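Local coordinates for septation protein imp2 (Schizosaccharomyces pombe, PDB 5C1F) that anchors the cytokinetic machinery to phospholipid membranes through its F-BAR domain and is required for normal septation, with a part in medial ring disassembly, at residues 143-157 / 168-182. Numbering follows the deposited sequence. Where two conformers were deposited one is given.
Sequences YHYLCKKVNYYVSQQ and NNAKLNKTQNAITAS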
# COMPACT_ATOMS: atom_id res chain seq x y z
N TYR A 143 61.76 8.44 -45.42
CA TYR A 143 62.86 9.39 -45.38
C TYR A 143 64.01 8.89 -44.51
O TYR A 143 65.18 9.13 -44.81
CB TYR A 143 62.35 10.75 -44.89
CG TYR A 143 63.42 11.78 -44.65
CD1 TYR A 143 64.12 12.34 -45.71
CD2 TYR A 143 63.71 12.23 -43.37
CE1 TYR A 143 65.10 13.30 -45.50
CE2 TYR A 143 64.68 13.19 -43.15
CZ TYR A 143 65.37 13.72 -44.21
OH TYR A 143 66.33 14.67 -43.99
N HIS A 144 63.67 8.18 -43.45
CA HIS A 144 64.65 7.61 -42.54
C HIS A 144 65.55 6.61 -43.24
O HIS A 144 66.78 6.74 -43.24
CB HIS A 144 63.96 6.94 -41.35
CG HIS A 144 64.90 6.29 -40.38
ND1 HIS A 144 64.86 4.94 -40.10
CD2 HIS A 144 65.89 6.80 -39.62
CE1 HIS A 144 65.80 4.66 -39.21
NE2 HIS A 144 66.43 5.76 -38.90
N TYR A 145 64.94 5.61 -43.87
CA TYR A 145 65.70 4.50 -44.44
C TYR A 145 66.28 4.84 -45.81
O TYR A 145 67.13 4.10 -46.32
CB TYR A 145 64.82 3.25 -44.51
CG TYR A 145 64.60 2.63 -43.14
CD1 TYR A 145 63.51 2.99 -42.36
CD2 TYR A 145 65.51 1.71 -42.62
CE1 TYR A 145 63.32 2.44 -41.10
CE2 TYR A 145 65.33 1.16 -41.36
CZ TYR A 145 64.23 1.53 -40.61
OH TYR A 145 64.05 0.98 -39.36
N LEU A 146 65.85 5.95 -46.39
CA LEU A 146 66.51 6.46 -47.59
C LEU A 146 67.86 7.06 -47.21
O LEU A 146 68.86 6.82 -47.89
CB LEU A 146 65.65 7.51 -48.30
CG LEU A 146 64.61 6.96 -49.28
CD1 LEU A 146 63.85 8.09 -49.95
CD2 LEU A 146 65.27 6.06 -50.31
N CYS A 147 67.89 7.82 -46.12
CA CYS A 147 69.14 8.36 -45.60
C CYS A 147 70.06 7.24 -45.17
O CYS A 147 71.28 7.33 -45.27
CB CYS A 147 68.87 9.31 -44.43
SG CYS A 147 67.89 10.76 -44.84
N LYS A 148 69.46 6.16 -44.69
CA LYS A 148 70.21 5.01 -44.20
C LYS A 148 70.89 4.27 -45.35
O LYS A 148 71.97 3.71 -45.18
CB LYS A 148 69.29 4.07 -43.43
CG LYS A 148 69.95 3.39 -42.25
CD LYS A 148 68.96 2.51 -41.49
CE LYS A 148 69.65 1.78 -40.35
NZ LYS A 148 68.76 0.76 -39.73
N LYS A 149 70.25 4.26 -46.52
CA LYS A 149 70.84 3.63 -47.69
C LYS A 149 71.99 4.46 -48.24
O LYS A 149 73.00 3.91 -48.69
CB LYS A 149 69.79 3.41 -48.78
CG LYS A 149 68.94 2.17 -48.56
CD LYS A 149 67.82 2.09 -49.58
CE LYS A 149 68.35 2.18 -51.00
NZ LYS A 149 67.25 2.20 -51.99
N VAL A 150 71.83 5.78 -48.22
CA VAL A 150 72.90 6.68 -48.63
C VAL A 150 74.14 6.42 -47.79
O VAL A 150 75.25 6.28 -48.32
CB VAL A 150 72.48 8.16 -48.49
CG1 VAL A 150 73.69 9.07 -48.66
CG2 VAL A 150 71.40 8.51 -49.50
N ASN A 151 73.95 6.35 -46.48
CA ASN A 151 75.02 6.02 -45.54
C ASN A 151 75.74 4.75 -45.95
O ASN A 151 76.97 4.70 -45.97
CB ASN A 151 74.44 5.88 -44.12
CG ASN A 151 75.51 5.57 -43.09
OD1 ASN A 151 75.88 4.41 -42.88
ND2 ASN A 151 76.00 6.61 -42.41
N TYR A 152 74.96 3.73 -46.31
CA TYR A 152 75.50 2.44 -46.74
C TYR A 152 76.26 2.53 -48.07
O TYR A 152 77.37 2.03 -48.18
CB TYR A 152 74.38 1.42 -46.85
CG TYR A 152 74.76 0.19 -47.66
CD1 TYR A 152 75.63 -0.75 -47.14
CD2 TYR A 152 74.24 -0.01 -48.93
CE1 TYR A 152 75.98 -1.87 -47.87
CE2 TYR A 152 74.59 -1.12 -49.67
CZ TYR A 152 75.46 -2.05 -49.14
OH TYR A 152 75.81 -3.16 -49.87
N TYR A 153 75.65 3.16 -49.07
CA TYR A 153 76.25 3.26 -50.40
C TYR A 153 77.57 4.03 -50.38
O TYR A 153 78.47 3.76 -51.17
CB TYR A 153 75.29 3.93 -51.38
CG TYR A 153 74.12 3.07 -51.77
CD1 TYR A 153 74.27 1.71 -52.02
CD2 TYR A 153 72.85 3.62 -51.89
CE1 TYR A 153 73.19 0.92 -52.38
CE2 TYR A 153 71.76 2.84 -52.24
CZ TYR A 153 71.94 1.49 -52.49
OH TYR A 153 70.86 0.72 -52.84
N VAL A 154 77.68 4.99 -49.47
CA VAL A 154 78.91 5.74 -49.31
C VAL A 154 79.98 4.86 -48.68
O VAL A 154 81.15 4.89 -49.08
CB VAL A 154 78.70 7.02 -48.47
CG1 VAL A 154 80.04 7.66 -48.12
CG2 VAL A 154 77.81 8.00 -49.22
N SER A 155 79.58 4.05 -47.70
CA SER A 155 80.51 3.16 -47.01
C SER A 155 81.05 2.08 -47.95
O SER A 155 82.13 1.54 -47.73
CB SER A 155 79.85 2.52 -45.79
OG SER A 155 78.73 1.74 -46.16
N GLN A 156 80.29 1.76 -48.99
CA GLN A 156 80.70 0.76 -49.96
C GLN A 156 81.78 1.27 -50.90
O GLN A 156 82.51 0.49 -51.51
CB GLN A 156 79.49 0.29 -50.79
CG GLN A 156 78.60 -0.71 -50.07
CD GLN A 156 79.31 -2.02 -49.78
OE1 GLN A 156 79.87 -2.21 -48.70
NE2 GLN A 156 79.30 -2.93 -50.75
N GLN A 157 81.90 2.59 -51.01
CA GLN A 157 82.85 3.20 -51.93
C GLN A 157 84.30 2.93 -51.54
O GLN A 157 85.20 3.01 -52.38
CB GLN A 157 82.61 4.71 -52.02
CG GLN A 157 81.29 5.09 -52.65
CD GLN A 157 81.04 6.58 -52.60
OE1 GLN A 157 81.21 7.21 -51.56
NE2 GLN A 157 80.64 7.15 -53.73
N ASN A 168 77.15 0.84 -57.75
CA ASN A 168 76.90 1.32 -56.40
C ASN A 168 76.72 2.83 -56.38
O ASN A 168 75.83 3.35 -55.70
CB ASN A 168 78.06 0.91 -55.48
CG ASN A 168 77.95 1.52 -54.10
OD1 ASN A 168 77.26 0.99 -53.23
ND2 ASN A 168 78.65 2.63 -53.88
N ASN A 169 77.56 3.53 -57.12
CA ASN A 169 77.48 4.99 -57.19
C ASN A 169 76.23 5.45 -57.94
O ASN A 169 75.73 6.55 -57.71
CB ASN A 169 78.74 5.56 -57.84
CG ASN A 169 79.98 5.38 -56.97
OD1 ASN A 169 79.87 5.12 -55.77
ND2 ASN A 169 81.15 5.52 -57.57
N ALA A 170 75.74 4.60 -58.84
CA ALA A 170 74.48 4.87 -59.52
C ALA A 170 73.31 4.78 -58.54
O ALA A 170 72.44 5.65 -58.52
CB ALA A 170 74.28 3.89 -60.67
N LYS A 171 73.31 3.73 -57.72
CA LYS A 171 72.30 3.57 -56.68
C LYS A 171 72.37 4.71 -55.68
O LYS A 171 71.34 5.20 -55.21
CB LYS A 171 72.49 2.24 -55.95
CG LYS A 171 72.28 1.00 -56.80
CD LYS A 171 72.78 -0.24 -56.07
CE LYS A 171 72.61 -1.49 -56.92
NZ LYS A 171 72.98 -2.73 -56.19
N LEU A 172 73.59 5.12 -55.35
CA LEU A 172 73.80 6.22 -54.42
C LEU A 172 73.22 7.51 -54.98
O LEU A 172 72.54 8.25 -54.27
CB LEU A 172 75.30 6.40 -54.13
CG LEU A 172 75.70 7.64 -53.33
CD1 LEU A 172 75.00 7.66 -51.98
CD2 LEU A 172 77.20 7.70 -53.15
N ASN A 173 73.47 7.76 -56.26
CA ASN A 173 72.99 8.98 -56.89
C ASN A 173 71.47 8.98 -57.01
O ASN A 173 70.83 10.01 -56.81
CB ASN A 173 73.63 9.16 -58.26
CG ASN A 173 73.69 10.61 -58.68
OD1 ASN A 173 72.66 11.22 -58.99
ND2 ASN A 173 74.89 11.18 -58.70
N LYS A 174 70.91 7.82 -57.33
CA LYS A 174 69.46 7.70 -57.45
C LYS A 174 68.79 7.91 -56.09
O LYS A 174 67.71 8.50 -56.01
CB LYS A 174 69.07 6.34 -58.02
CG LYS A 174 67.67 6.30 -58.61
CD LYS A 174 67.07 4.91 -58.57
CE LYS A 174 66.69 4.52 -57.15
NZ LYS A 174 65.94 3.24 -57.10
N THR A 175 69.43 7.43 -55.04
CA THR A 175 68.88 7.51 -53.69
C THR A 175 68.96 8.93 -53.15
O THR A 175 68.07 9.37 -52.41
CB THR A 175 69.62 6.55 -52.72
OG1 THR A 175 69.59 5.22 -53.26
CG2 THR A 175 68.96 6.54 -51.35
N GLN A 176 70.01 9.65 -53.52
CA GLN A 176 70.19 11.04 -53.09
C GLN A 176 69.14 11.96 -53.71
O GLN A 176 68.66 12.89 -53.06
CB GLN A 176 71.59 11.53 -53.44
CG GLN A 176 72.69 10.99 -52.53
CD GLN A 176 74.08 11.38 -52.98
OE1 GLN A 176 74.33 11.56 -54.17
NE2 GLN A 176 75.00 11.51 -52.03
N ASN A 177 68.78 11.69 -54.96
CA ASN A 177 67.77 12.50 -55.65
C ASN A 177 66.37 12.22 -55.12
O ASN A 177 65.45 13.02 -55.31
CB ASN A 177 67.82 12.25 -57.16
CG ASN A 177 69.14 12.69 -57.78
OD1 ASN A 177 69.86 13.51 -57.21
ND2 ASN A 177 69.46 12.14 -58.94
N ALA A 178 66.22 11.09 -54.44
CA ALA A 178 64.94 10.71 -53.84
C ALA A 178 64.74 11.40 -52.50
O ALA A 178 63.62 11.52 -52.01
CB ALA A 178 64.86 9.20 -53.68
N ILE A 179 65.85 11.84 -51.90
CA ILE A 179 65.82 12.49 -50.59
C ILE A 179 64.98 13.76 -50.60
O ILE A 179 64.17 13.99 -49.69
CB ILE A 179 67.24 12.83 -50.10
CG1 ILE A 179 68.05 11.56 -49.87
CG2 ILE A 179 67.19 13.66 -48.83
CD1 ILE A 179 67.55 10.72 -48.72
N THR A 180 65.17 14.58 -51.63
CA THR A 180 64.50 15.87 -51.73
C THR A 180 62.98 15.75 -51.65
O THR A 180 62.33 16.47 -50.88
CB THR A 180 64.87 16.58 -53.04
OG1 THR A 180 66.28 16.81 -53.07
CG2 THR A 180 64.14 17.91 -53.16
N ALA A 181 62.41 14.84 -52.43
CA ALA A 181 60.96 14.65 -52.44
C ALA A 181 60.49 13.95 -51.16
O ALA A 181 59.44 14.28 -50.63
CB ALA A 181 60.54 13.85 -53.67
N SER A 182 61.28 13.00 -50.69
CA SER A 182 60.96 12.25 -49.48
C SER A 182 60.97 13.16 -48.25
O SER A 182 60.13 13.04 -47.37
CB SER A 182 61.94 11.10 -49.29
OG SER A 182 61.58 10.31 -48.17
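The Tyr153 ring carries Lys171 CB over one face, 3.9 Å from its centroid, a CH-pi contact, while Thr175 OG1 meets its edge at CE2 (3.4 Å). The Tyr143 ring has Cys147 SG 3.8 Å above one face, offset toward the rim, and takes Ile179 CG2 and Ser182 OG at its edge. Both rings belong to an antiparallel helical hairpin at one tip of the elongated F-BAR helical bundle; the axes of the two segments run at 154° and come within 9.2 Å. Knobs-into-holes packing joins the helices: Leu146 sits among Thr175, Ala178, Ile179 and Ser182, and Tyr153 among Asn168, Lys171, Leu172 and Thr175. Thr175 is a knob in return; OG1 lies beside the backbone N (chi1 -54°) and hydrogen-bonds Lys171 O, which leaves CG2 anti to that N and against Val150 CG2 (3.6 Å). A leucine replacing Tyr153 would probably leave Lys171 CB without its aromatic face and open a gap beside Thr175. Near Tyr143, Tyr283 of the second subunit packs on Cys147. Toward the hairpin's turn, two amide N-H groups bridge the segments. Gln157 NE2 hydrogen-bonds Asn169 OD1 (3.0 Å) from above its carbonyl plane, whereas Asn168 ND2 donates almost straight to Tyr153 O (2.9 Å, 174°), with that oxygen lying in the Asn168 amide plane.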